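Long-range contacts in aminotransferase, classes I and II (Silicibacter pomeroyi DSS-3, PDB 3H14), which probably transfers amino groups between L-aspartate and 2-oxoglutarate with the help of pyridoxal 5'-phosphate, as expected of its aminotransferase family: residues S100-F104 with V224-F228; L105-A110 with I255-I261; D116-G121 with D161-M166; A302-R306 with A318-L323; S327-A331 with T343-D347. All coordinates share one frame; numbering follows the deposited sequence. Where two conformers were deposited one is given.

Interaction 1 of 5, residues S100-F104 with V224-F228; sequences SSGGF and VINSF
I225 reaches from strand 223-227 into the first turn of helix 100-111 and meets S100, G103 and F104. Its CB already lies near the ring, 4.2 Å from F104 CE1. There the side chain forks. With CG1 beside the backbone N (chi1 -50°), CG2 is left anti to it and stands over one face of the F104 ring, 4.2 Å from the centroid and 23° off the normal, a CH-pi contact displaced toward the rim. The other branch runs past the ring through CG1, and its tip CD1 ends against the helix backbone, 3.9 Å from G103 O. As G103 has no side chain, the helix comes close enough here for the CA atoms of G103 and I225 to lie 6.0 Å apart. Polar links follow further along the strand. S100 OG, in one of its two conformers, makes at most a weak bond to N226 O, and one water joins S100 N (2.9 Å) to S227 OG (2.6 Å), whose hydroxyl is also bonded to S229 OG. Helix turn 100-104 and strand 224-227 run nearly antiparallel, 163° apart from N to C. This is the packing of a helix on the central sheet of the large domain in fold type I pyridoxal-phosphate enzymes, where the start of this helix and the loop after this strand, with its Ser-Phe-Ser-Lys sequence, probably border the cofactor site, as in relatives.

Interaction 2 of 5, residues L105-A110 with I255-I261; sequences LLAFTA and IAQNMFI
L106 and I255 mark the closest backbone approach, their CA atoms 7.1 Å apart, where the middle of helix 100-111 meets the last turn of helix 249-258; that turn ends in a Schellman motif, F260 taking a positive phi (45°) before the chain turns back at I261. The side chain of L106 does most of the joining. Its CD2 rests on I255 CG2 at 3.5 Å, has I261 CD1 beside it at 3.8 Å and also reaches the methyl of A256, so that one branch is lodged among three residues of the facing segment. The side chains of L106 and I255 lie alongside, pointing opposite ways. The longer branch of I255 goes on to the next turn of helix 100-111, where CD1 lies 3.9 Å from A110 CB, while its CG2 meets T109 CG2 at 4.0 Å. In T109, OG1 beside the backbone N (chi1 -59°) leaves CG2 anti to it, facing I255, and the hydroxyl bonds L105 O, OG1 to O 2.7 Å. That carbonyl also accepts T109 N, from the opposite face of its plane. At the outer edge L105 leans toward I261 and toward the selenomethionine M259. The two segments are thus held together chiefly by aliphatic carbons, with the threonine hydroxyl turned back onto its own helix: a hydrophobic seam near the surface, which should owe its stability to shape and the exclusion of water.

Interaction 3 of 5, residues D116-G121 with D161-M166; sequences DRVGIG and DLAGLM. With GOL (glycerol), chain C.
R117, G119 and A163 lose the most surface where strand 117-122 lies parallel to strand 164-168. The carbonyl of R117 serves as the anchor at the start of the pairing. A163 N donates to R117 O at 2.7 Å, in the carbonyl plane, and G164 N adds a weak, longer bond to the same oxygen, so the approach to the second strand is gripped before regular pairing begins. The R117 side chain leaves along the other segment: its CB and CD both pass close to D161 O, and the extended chain carries NH1 to 4.6 Å from D161 OD2, opposite charges that may attract weakly although their charged atoms do not touch. A163 sets its methyl against the D116 side chain, CB to CB 3.6 Å, while D116 OD2 is bonded to D113 N. Next comes G119, which uses both its backbone groups. G119 N donates to G164 O at 2.8 Å, and G119 O receives M166 N at 3.0 Å, nearly along the C=O axis. The leucines L162 and L165 close over the bare backbone of G119; CD1 of L162 lies 3.8 Å from G119 CA and CD1 of L165 lies 3.5 Å from G119 O. Past the last strand bond a glycerol, probably from the crystallisation liquor, takes over: its O3 accepts from G121 N at 2.8 Å. Main-chain bonding therefore carries the pairing of these two neighbours in the central sheet, with leucine methyls covering one face and the charged groups kept to the edge where the strands begin.

Interaction 4 of 5, residues A302-R306 with A318-L323; sequences AGFTR and ADVSDL
The ring of F304 packs against the methyls of V320 and L323 just after helix 278-302 has ended. V320 CG1 comes up to the ring edge, near its plane, 3.9 Å from F304 CD1, and L323 CD1 lies 3.6 Å from F304 CE1, the leucine crossing the phenylalanine at about a right angle. With CG anti to the carbonyl carbon (chi1 -56°) the ring is carried toward these methyls; F359 meets it edge-to-face from the neighbouring strand. The contact joins the loop after the helix to the end of strand 315-319, outermost in the four-stranded sheet within this chain, where A318 is bonded through its backbone to L357. G303, whose positive phi closes the Schellman motif of the helix, has a water between its carbonyl O and D322 OD1. A second water lies between R306 N and D319 O. The one direct hydrogen bond between the segments is that from D319 N to R306 O, 2.9 Å long and nearly straight at 164°, and next to it the two CB atoms of R306 and D319 pack at 4.0 Å. R306 stretches outward along an extended chain to D322, but the long salt bridge there belongs to one of two conformers and is tentative. D319 keeps its own carboxylate for the turn behind it: OD1 accepts S321 N in an Asx turn, and also the S321 hydroxyl. The chemistry is layered, with an apolar inner side around F304, a single firm backbone bond, and an outer side of waters and a tentative ion pair that probably adds little rigidity.

Interaction 5 of 5, residues S327-A331 with T343-D347; sequences SRAFA and TPGLD
P344 and the first turn of helix 327-338 form the close-packed half of this contact. The proline ring lies against the helix with its CG 3.8 Å from both R328 CA and A331 CB. The A331 methyl also meets CD of the ring, and on the other side P344 CB lies 3.7 Å from S327 OG. One ring thus spans residues four apart, touching successive turns of the helix at once. S327 occupies the buried end. Its OG sits between the backbone N and the carbonyl carbon (chi1 60°), and from there it donates to G353 O; the hydroxyl that borders P344 is therefore satisfied by the chain leading into the next strand. The other half is looser. L346, modelled in two conformers, brings CD1 over the start of the helix near R328 CB, but this approach is tentative, and its apparent closeness to the S327 hydroxyl is doubtful on the same account. R328, itself exposed, keeps just the base of its side chain near P344 and L346; the rest runs outward, extended, to a salt bridge with D18 of helix 17-28. Within the fold, helix 327-338 is the connection between strands 315-319 and 340-344, which run parallel with strand 356-360 antiparallel between them, a split beta-alpha-beta crossover. P344 ends the second of these strands against the helix start, T343 being bonded through its backbone to R358 and G345 to T356 of the adjacent strand.

In the fold
From the N terminus, helix 100-111 opens interactions 1 and 2 in succession. Strand 117-122 then pairs with 161-166, so interaction 3 closes a short loop that lies within both longer ones. Interaction 1 closes at strand 223-227 and interaction 2 at the end of helix 249-258; the two loops cross. Interaction 1 sets helix 100-111 on the seven-stranded sheet, interaction 2 joins that helix to the end of helix 249-258, and interaction 3 pairs two strands of the sheet; I225 touches A107. Interactions 4 and 5 follow in series, each closing a short loop in the four-stranded sheet region, and F330 joins them by packing on F304, V320 and L323. The centres of interactions 2 and 4 lie about 42 Å apart.

Interaction 1 of 5, residues S100-F104 with V224-F228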
# COMPACT_ATOMS: atom_id res chain seq x y z
N SER A 100 8.75 2.21 -3.48
CA SER A 100 7.63 3.00 -3.90
C SER A 100 7.78 4.48 -3.59
O SER A 100 7.29 5.31 -4.37
CB SER A 100 6.30 2.41 -3.46
OG SER A 100 5.87 1.54 -4.51
N SER A 101 8.50 4.85 -2.53
CA SER A 101 8.77 6.26 -2.22
C SER A 101 9.44 6.92 -3.42
O SER A 101 9.08 8.03 -3.82
CB SER A 101 9.70 6.38 -0.99
OG SER A 101 9.79 7.72 -0.49
N GLY A 102 10.43 6.21 -3.98
CA GLY A 102 11.17 6.64 -5.16
C GLY A 102 10.28 6.74 -6.38
O GLY A 102 10.43 7.64 -7.20
N GLY A 103 9.36 5.80 -6.53
CA GLY A 103 8.43 5.83 -7.64
C GLY A 103 7.51 7.03 -7.53
O GLY A 103 7.25 7.73 -8.51
N PHE A 104 6.98 7.25 -6.33
CA PHE A 104 6.14 8.44 -6.10
C PHE A 104 6.90 9.75 -6.37
O PHE A 104 6.37 10.67 -7.01
CB PHE A 104 5.52 8.44 -4.70
CG PHE A 104 4.55 7.33 -4.47
CD1 PHE A 104 3.52 7.08 -5.39
CD2 PHE A 104 4.66 6.51 -3.35
CE1 PHE A 104 2.64 6.04 -5.18
CE2 PHE A 104 3.76 5.44 -3.15
CZ PHE A 104 2.76 5.21 -4.06
N VAL A 224 2.35 3.58 -13.70
CA VAL A 224 2.06 2.47 -12.75
C VAL A 224 3.24 2.42 -11.74
O VAL A 224 4.44 2.49 -12.15
CB VAL A 224 1.90 1.13 -13.48
CG1 VAL A 224 1.88 -0.06 -12.50
CG2 VAL A 224 0.66 1.10 -14.32
N ILE A 225 2.90 2.33 -10.46
CA ILE A 225 3.89 2.32 -9.37
C ILE A 225 3.80 0.96 -8.67
O ILE A 225 2.72 0.49 -8.37
CB ILE A 225 3.67 3.48 -8.33
CG1 ILE A 225 3.52 4.85 -9.02
CG2 ILE A 225 4.77 3.46 -7.21
CD1 ILE A 225 4.64 5.24 -9.97
N ASN A 226 4.95 0.31 -8.49
CA ASN A 226 5.00 -0.96 -7.80
C ASN A 226 6.27 -1.08 -6.94
O ASN A 226 7.10 -0.18 -6.88
CB ASN A 226 4.88 -2.12 -8.77
CG ASN A 226 3.98 -3.25 -8.24
OD1 ASN A 226 4.15 -3.76 -7.11
ND2 ASN A 226 3.05 -3.71 -9.11
N SER A 227 6.36 -2.20 -6.25
CA SER A 227 7.38 -2.40 -5.23
C SER A 227 7.59 -3.89 -5.04
O SER A 227 6.68 -4.71 -5.32
CB SER A 227 6.91 -1.78 -3.92
OG SER A 227 7.90 -1.89 -2.88
N PHE A 228 8.78 -4.24 -4.53
CA PHE A 228 9.06 -5.61 -4.09
C PHE A 228 8.78 -5.81 -2.61
O PHE A 228 9.08 -6.88 -2.08
CB PHE A 228 10.52 -5.96 -4.42
CG PHE A 228 10.76 -6.06 -5.89
CD1 PHE A 228 10.46 -7.24 -6.54
CD2 PHE A 228 11.24 -4.99 -6.63
CE1 PHE A 228 10.66 -7.38 -7.88
CE2 PHE A 228 11.45 -5.11 -8.00
CZ PHE A 228 11.14 -6.30 -8.63
O HOH W 1 8.68 0.14 -1.38

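Interaction 2 of 5, residues L105-A110 with I255-I261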
# COMPACT_ATOMS: atom_id res chain seq x y z
N LEU A 105 8.12 9.84 -5.88
CA LEU A 105 8.95 11.01 -6.14
C LEU A 105 9.13 11.26 -7.62
O LEU A 105 9.06 12.40 -8.09
CB LEU A 105 10.32 10.84 -5.46
CG LEU A 105 11.34 11.95 -5.71
CD1 LEU A 105 10.78 13.26 -5.19
CD2 LEU A 105 12.68 11.64 -5.06
N LEU A 106 9.33 10.19 -8.38
CA LEU A 106 9.66 10.34 -9.78
C LEU A 106 8.41 10.67 -10.54
O LEU A 106 8.42 11.58 -11.36
CB LEU A 106 10.30 9.06 -10.32
CG LEU A 106 11.73 8.78 -9.86
CD1 LEU A 106 12.12 7.38 -10.39
CD2 LEU A 106 12.67 9.92 -10.37
N ALA A 107 7.31 9.97 -10.22
CA ALA A 107 6.03 10.28 -10.82
C ALA A 107 5.66 11.72 -10.58
O ALA A 107 5.30 12.44 -11.51
CB ALA A 107 4.98 9.36 -10.33
N PHE A 108 5.68 12.16 -9.32
CA PHE A 108 5.18 13.48 -9.03
C PHE A 108 6.07 14.55 -9.64
O PHE A 108 5.56 15.60 -10.07
CB PHE A 108 5.09 13.71 -7.51
CG PHE A 108 4.14 12.79 -6.80
CD1 PHE A 108 3.14 12.12 -7.49
CD2 PHE A 108 4.20 12.65 -5.41
CE1 PHE A 108 2.26 11.30 -6.82
CE2 PHE A 108 3.32 11.80 -4.76
CZ PHE A 108 2.35 11.14 -5.48
N THR A 109 7.38 14.29 -9.71
CA THR A 109 8.31 15.26 -10.31
C THR A 109 8.09 15.44 -11.81
O THR A 109 8.14 16.56 -12.32
CB THR A 109 9.77 14.88 -10.02
OG1 THR A 109 9.96 14.84 -8.60
CG2 THR A 109 10.74 15.91 -10.67
N ALA A 110 7.88 14.32 -12.49
CA ALA A 110 7.63 14.29 -13.92
C ALA A 110 6.34 14.98 -14.29
O ALA A 110 6.22 15.64 -15.32
CB ALA A 110 7.62 12.82 -14.41
N ILE A 255 15.39 12.62 -14.83
CA ILE A 255 15.13 13.00 -13.46
C ILE A 255 15.89 12.05 -12.54
O ILE A 255 16.57 12.50 -11.60
CB ILE A 255 13.61 12.96 -13.11
CG1 ILE A 255 12.85 14.06 -13.88
CG2 ILE A 255 13.42 13.14 -11.61
CD1 ILE A 255 11.35 13.81 -14.03
N ALA A 256 15.76 10.74 -12.78
CA ALA A 256 16.42 9.74 -11.94
C ALA A 256 17.95 9.86 -11.96
O ALA A 256 18.59 9.72 -10.91
CB ALA A 256 15.98 8.34 -12.31
N GLN A 257 18.52 10.15 -13.14
CA GLN A 257 19.97 10.37 -13.32
C GLN A 257 20.37 11.64 -12.59
O GLN A 257 21.18 11.60 -11.64
CB GLN A 257 20.34 10.59 -14.79
CG GLN A 257 20.37 9.35 -15.68
CD GLN A 257 20.51 9.65 -17.21
OE1 GLN A 257 20.33 10.79 -17.68
NE2 GLN A 257 20.79 8.58 -17.99
N ASN A 258 19.75 12.75 -13.03
CA ASN A 258 20.08 14.09 -12.56
C ASN A 258 19.82 14.26 -11.07
O ASN A 258 20.46 15.09 -10.46
CB ASN A 258 19.30 15.19 -13.32
CG ASN A 258 19.70 15.32 -14.78
OD1 ASN A 258 20.14 14.37 -15.43
ND2 ASN A 258 19.52 16.52 -15.31
N MSE A 259 18.90 13.47 -10.50
CA MSE A 259 18.63 13.44 -9.04
C MSE A 259 19.27 12.24 -8.32
O MSE A 259 19.05 12.06 -7.12
CB MSE A 259 17.12 13.36 -8.74
CG MSE A 259 16.26 14.55 -9.18
SE MSE A 259 14.41 14.45 -8.46
CE MSE A 259 14.62 15.22 -6.69
N PHE A 260 20.01 11.41 -9.07
CA PHE A 260 20.60 10.16 -8.56
C PHE A 260 19.64 9.30 -7.70
O PHE A 260 19.99 8.88 -6.60
CB PHE A 260 21.92 10.46 -7.81
N ILE A 261 18.45 9.01 -8.24
CA ILE A 261 17.44 8.20 -7.55
C ILE A 261 17.34 6.81 -8.17
O ILE A 261 16.74 6.62 -9.24
CB ILE A 261 16.02 8.82 -7.63
CG1 ILE A 261 15.99 10.24 -7.04
CG2 ILE A 261 15.01 7.94 -6.90
CD1 ILE A 261 14.69 10.95 -7.29

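Interaction 3 of 5, residues D116-G121 with D161-M166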
# COMPACT_ATOMS: atom_id res chain seq x y z
N ASP A 116 0.07 22.30 -7.99
CA ASP A 116 -0.84 21.41 -8.69
C ASP A 116 -1.61 20.54 -7.69
O ASP A 116 -1.05 20.06 -6.68
CB ASP A 116 -0.15 20.47 -9.70
CG ASP A 116 0.26 21.18 -10.99
OD1 ASP A 116 -0.15 22.35 -11.19
OD2 ASP A 116 1.00 20.54 -11.79
N ARG A 117 -2.87 20.32 -8.03
CA ARG A 117 -3.79 19.54 -7.19
C ARG A 117 -3.86 18.13 -7.66
O ARG A 117 -4.10 17.87 -8.81
CB ARG A 117 -5.17 20.18 -7.16
CG ARG A 117 -5.19 21.45 -6.35
CD ARG A 117 -6.57 22.08 -6.36
NE ARG A 117 -6.59 23.35 -5.63
CZ ARG A 117 -6.39 24.53 -6.21
NH1 ARG A 117 -6.18 24.63 -7.53
NH2 ARG A 117 -6.43 25.64 -5.47
N VAL A 118 -3.69 17.19 -6.72
CA VAL A 118 -3.68 15.78 -7.04
C VAL A 118 -4.72 15.10 -6.15
O VAL A 118 -4.60 15.19 -4.93
CB VAL A 118 -2.28 15.18 -6.82
CG1 VAL A 118 -2.26 13.69 -7.18
CG2 VAL A 118 -1.22 15.99 -7.62
N GLY A 119 -5.70 14.45 -6.77
CA GLY A 119 -6.82 13.79 -6.08
C GLY A 119 -6.38 12.44 -5.52
O GLY A 119 -5.77 11.63 -6.23
N ILE A 120 -6.70 12.21 -4.25
CA ILE A 120 -6.38 10.94 -3.57
C ILE A 120 -7.57 10.54 -2.69
O ILE A 120 -8.12 11.38 -2.00
CB ILE A 120 -5.11 11.07 -2.69
CG1 ILE A 120 -5.21 12.27 -1.74
CG2 ILE A 120 -3.86 11.25 -3.59
CD1 ILE A 120 -4.00 12.51 -0.86
N GLY A 121 -7.99 9.30 -2.76
CA GLY A 121 -9.14 8.84 -1.94
C GLY A 121 -8.84 8.83 -0.46
O GLY A 121 -7.70 8.54 -0.06
N ASP A 161 -10.80 20.71 -10.08
CA ASP A 161 -9.77 20.99 -11.06
C ASP A 161 -8.55 20.30 -10.55
O ASP A 161 -7.94 20.76 -9.58
CB ASP A 161 -9.54 22.49 -11.18
CG ASP A 161 -8.49 22.83 -12.19
OD1 ASP A 161 -8.67 22.42 -13.36
OD2 ASP A 161 -7.49 23.46 -11.82
N LEU A 162 -8.24 19.16 -11.13
CA LEU A 162 -7.13 18.35 -10.67
C LEU A 162 -6.13 18.19 -11.79
O LEU A 162 -6.49 17.87 -12.92
CB LEU A 162 -7.59 16.95 -10.25
CG LEU A 162 -8.54 16.79 -9.07
CD1 LEU A 162 -8.85 15.33 -8.91
CD2 LEU A 162 -7.92 17.37 -7.81
N ALA A 163 -4.86 18.27 -11.42
CA ALA A 163 -3.73 18.02 -12.33
C ALA A 163 -3.43 16.53 -12.43
O ALA A 163 -2.91 16.04 -13.44
CB ALA A 163 -2.50 18.81 -11.82
N GLY A 164 -3.75 15.79 -11.34
CA GLY A 164 -3.57 14.37 -11.31
C GLY A 164 -4.56 13.66 -10.40
O GLY A 164 -5.20 14.30 -9.52
N LEU A 165 -4.65 12.36 -10.62
CA LEU A 165 -5.44 11.45 -9.81
C LEU A 165 -4.66 10.17 -9.51
O LEU A 165 -4.11 9.54 -10.42
CB LEU A 165 -6.73 11.07 -10.50
CG LEU A 165 -7.67 10.13 -9.72
CD1 LEU A 165 -8.32 10.86 -8.54
CD2 LEU A 165 -8.74 9.54 -10.69
N MSE A 166 -4.66 9.76 -8.25
CA MSE A 166 -4.01 8.52 -7.85
C MSE A 166 -4.98 7.53 -7.26
O MSE A 166 -5.82 7.91 -6.44
CB MSE A 166 -2.93 8.80 -6.83
CG MSE A 166 -2.17 7.55 -6.45
SE MSE A 166 -0.27 7.82 -6.29
CE MSE A 166 -0.21 5.99 -6.96
C1 GOL C . -6.76 5.23 -2.58
O1 GOL C . -6.97 4.17 -1.68
C2 GOL C . -7.88 5.22 -3.63
O2 GOL C . -7.73 4.24 -4.62
C3 GOL C . -7.96 6.53 -4.40
O3 GOL C . -6.81 7.30 -4.27

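Interaction 4 of 5, residues A302-R306 with A318-L323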
# COMPACT_ATOMS: atom_id res chain seq x y z
N ALA A 302 -16.34 -10.96 17.62
CA ALA A 302 -15.76 -10.08 18.64
C ALA A 302 -16.43 -8.70 18.73
O ALA A 302 -16.11 -7.90 19.61
CB ALA A 302 -14.26 -9.92 18.40
N GLY A 303 -17.35 -8.40 17.82
CA GLY A 303 -17.97 -7.07 17.80
C GLY A 303 -17.62 -6.18 16.61
O GLY A 303 -18.17 -5.08 16.50
N PHE A 304 -16.76 -6.66 15.71
CA PHE A 304 -16.34 -5.90 14.53
C PHE A 304 -17.16 -6.35 13.32
O PHE A 304 -16.72 -7.16 12.50
CB PHE A 304 -14.81 -6.03 14.33
CG PHE A 304 -14.03 -5.60 15.53
CD1 PHE A 304 -13.80 -4.27 15.78
CD2 PHE A 304 -13.57 -6.54 16.44
CE1 PHE A 304 -13.13 -3.87 16.90
CE2 PHE A 304 -12.88 -6.13 17.59
CZ PHE A 304 -12.68 -4.79 17.82
N THR A 305 -18.39 -5.83 13.23
CA THR A 305 -19.39 -6.34 12.30
C THR A 305 -19.54 -5.54 11.02
O THR A 305 -20.19 -6.02 10.07
CB THR A 305 -20.79 -6.38 13.00
OG1 THR A 305 -21.09 -5.10 13.56
CG2 THR A 305 -20.78 -7.38 14.13
N ARG A 306 -18.93 -4.35 10.99
CA ARG A 306 -18.94 -3.45 9.84
C ARG A 306 -17.52 -3.28 9.28
O ARG A 306 -16.76 -2.49 9.81
CB ARG A 306 -19.50 -2.10 10.31
CG ARG A 306 -20.93 -2.25 10.88
CD ARG A 306 -21.45 -1.05 11.68
NE ARG A 306 -22.89 -1.23 11.86
CZ ARG A 306 -23.47 -1.94 12.82
NH1 ARG A 306 -22.76 -2.55 13.75
NH2 ARG A 306 -24.79 -2.05 12.86
N ALA A 318 -12.30 -1.36 9.62
CA ALA A 318 -13.53 -1.55 10.41
C ALA A 318 -14.06 -0.22 10.84
O ALA A 318 -13.31 0.63 11.30
CB ALA A 318 -13.25 -2.40 11.69
N ASP A 319 -15.38 -0.09 10.76
CA ASP A 319 -16.08 1.04 11.32
C ASP A 319 -16.38 0.68 12.78
O ASP A 319 -17.11 -0.26 13.03
CB ASP A 319 -17.36 1.29 10.51
CG ASP A 319 -18.17 2.48 11.00
OD1 ASP A 319 -17.98 2.90 12.15
OD2 ASP A 319 -19.03 2.98 10.22
N VAL A 320 -15.82 1.42 13.72
CA VAL A 320 -15.91 1.07 15.13
C VAL A 320 -16.66 2.16 15.90
O VAL A 320 -16.56 2.28 17.12
CB VAL A 320 -14.50 0.78 15.74
CG1 VAL A 320 -13.86 -0.42 15.05
CG2 VAL A 320 -13.59 1.99 15.72
N SER A 321 -17.46 2.95 15.18
CA SER A 321 -18.16 4.05 15.80
C SER A 321 -19.22 3.60 16.84
O SER A 321 -19.62 4.39 17.65
CB SER A 321 -18.81 4.96 14.74
OG SER A 321 -19.75 4.28 13.94
N ASP A 322 -19.64 2.35 16.80
CA ASP A 322 -20.53 1.79 17.83
C ASP A 322 -19.78 1.48 19.14
O ASP A 322 -20.39 1.37 20.22
CB ASP A 322 -21.29 0.58 17.29
CG ASP A 322 -20.40 -0.53 16.81
OD1 ASP A 322 -19.34 -0.28 16.16
OD2 ASP A 322 -20.78 -1.69 17.05
N LEU A 323 -18.44 1.39 19.05
CA LEU A 323 -17.59 0.94 20.16
C LEU A 323 -16.83 2.06 20.81
O LEU A 323 -16.42 1.95 21.95
CB LEU A 323 -16.59 -0.07 19.63
CG LEU A 323 -17.10 -1.28 18.88
CD1 LEU A 323 -15.92 -2.13 18.48
CD2 LEU A 323 -18.10 -2.08 19.74
O HOH W 2 -18.02 -2.48 15.33
O HOH W 3 -16.85 -3.03 13.03

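Interaction 5 of 5, residues S327-A331 with T343-D347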
# COMPACT_ATOMS: atom_id res chain seq x y z
N SER A 327 -10.90 6.40 17.99
CA SER A 327 -10.14 5.19 17.65
C SER A 327 -8.70 5.21 18.15
O SER A 327 -8.08 4.14 18.29
CB SER A 327 -10.15 5.00 16.15
OG SER A 327 -9.56 6.13 15.56
N ARG A 328 -8.16 6.40 18.38
CA ARG A 328 -6.82 6.54 18.93
C ARG A 328 -6.80 6.03 20.38
O ARG A 328 -5.97 5.22 20.76
CB ARG A 328 -6.38 7.99 18.87
CG ARG A 328 -4.94 8.22 19.24
CD ARG A 328 -4.61 9.69 19.05
NE ARG A 328 -3.17 9.94 19.10
CZ ARG A 328 -2.60 11.10 18.81
NH1 ARG A 328 -3.33 12.15 18.45
NH2 ARG A 328 -1.29 11.23 18.88
N ALA A 329 -7.74 6.52 21.18
CA ALA A 329 -7.89 6.04 22.54
C ALA A 329 -8.25 4.56 22.57
O ALA A 329 -7.80 3.81 23.45
CB ALA A 329 -8.95 6.91 23.34
N PHE A 330 -9.11 4.13 21.66
CA PHE A 330 -9.54 2.75 21.59
C PHE A 330 -8.38 1.82 21.24
O PHE A 330 -8.27 0.74 21.81
CB PHE A 330 -10.69 2.61 20.56
CG PHE A 330 -11.38 1.28 20.54
CD1 PHE A 330 -11.65 0.57 21.69
CD2 PHE A 330 -11.82 0.74 19.33
CE1 PHE A 330 -12.30 -0.65 21.65
CE2 PHE A 330 -12.49 -0.47 19.30
CZ PHE A 330 -12.74 -1.16 20.46
N ALA A 331 -7.54 2.22 20.27
CA ALA A 331 -6.38 1.41 19.93
C ALA A 331 -5.47 1.32 21.16
O ALA A 331 -4.90 0.28 21.45
CB ALA A 331 -5.62 2.02 18.73
N THR A 343 -4.19 -0.25 14.40
CA THR A 343 -3.93 1.12 13.95
C THR A 343 -5.19 1.97 13.89
O THR A 343 -6.12 1.61 13.19
CB THR A 343 -3.35 1.12 12.52
OG1 THR A 343 -2.18 0.29 12.48
CG2 THR A 343 -3.00 2.55 12.12
N PRO A 344 -5.20 3.11 14.57
CA PRO A 344 -6.36 3.97 14.42
C PRO A 344 -6.53 4.45 12.97
O PRO A 344 -5.54 4.60 12.25
CB PRO A 344 -6.05 5.15 15.32
CG PRO A 344 -4.96 4.74 16.18
CD PRO A 344 -4.23 3.65 15.53
N GLY A 345 -7.77 4.71 12.57
CA GLY A 345 -8.07 5.15 11.23
C GLY A 345 -7.65 6.56 10.86
O GLY A 345 -7.61 6.87 9.67
N LEU A 346 -7.31 7.40 11.85
CA LEU A 346 -7.03 8.82 11.59
C LEU A 346 -5.92 9.07 10.54
O LEU A 346 -6.04 10.01 9.74
CB LEU A 346 -6.70 9.56 12.88
CG LEU A 346 -7.87 9.73 13.85
CD1 LEU A 346 -7.83 8.61 14.91
CD2 LEU A 346 -7.85 11.09 14.49
N ASP A 347 -4.88 8.23 10.52
CA ASP A 347 -3.79 8.37 9.50
C ASP A 347 -4.30 8.21 8.08
O ASP A 347 -3.71 8.78 7.15
CB ASP A 347 -2.68 7.33 9.69
CG ASP A 347 -1.74 7.63 10.87
OD1 ASP A 347 -1.48 8.85 11.18
OD2 ASP A 347 -1.25 6.63 11.48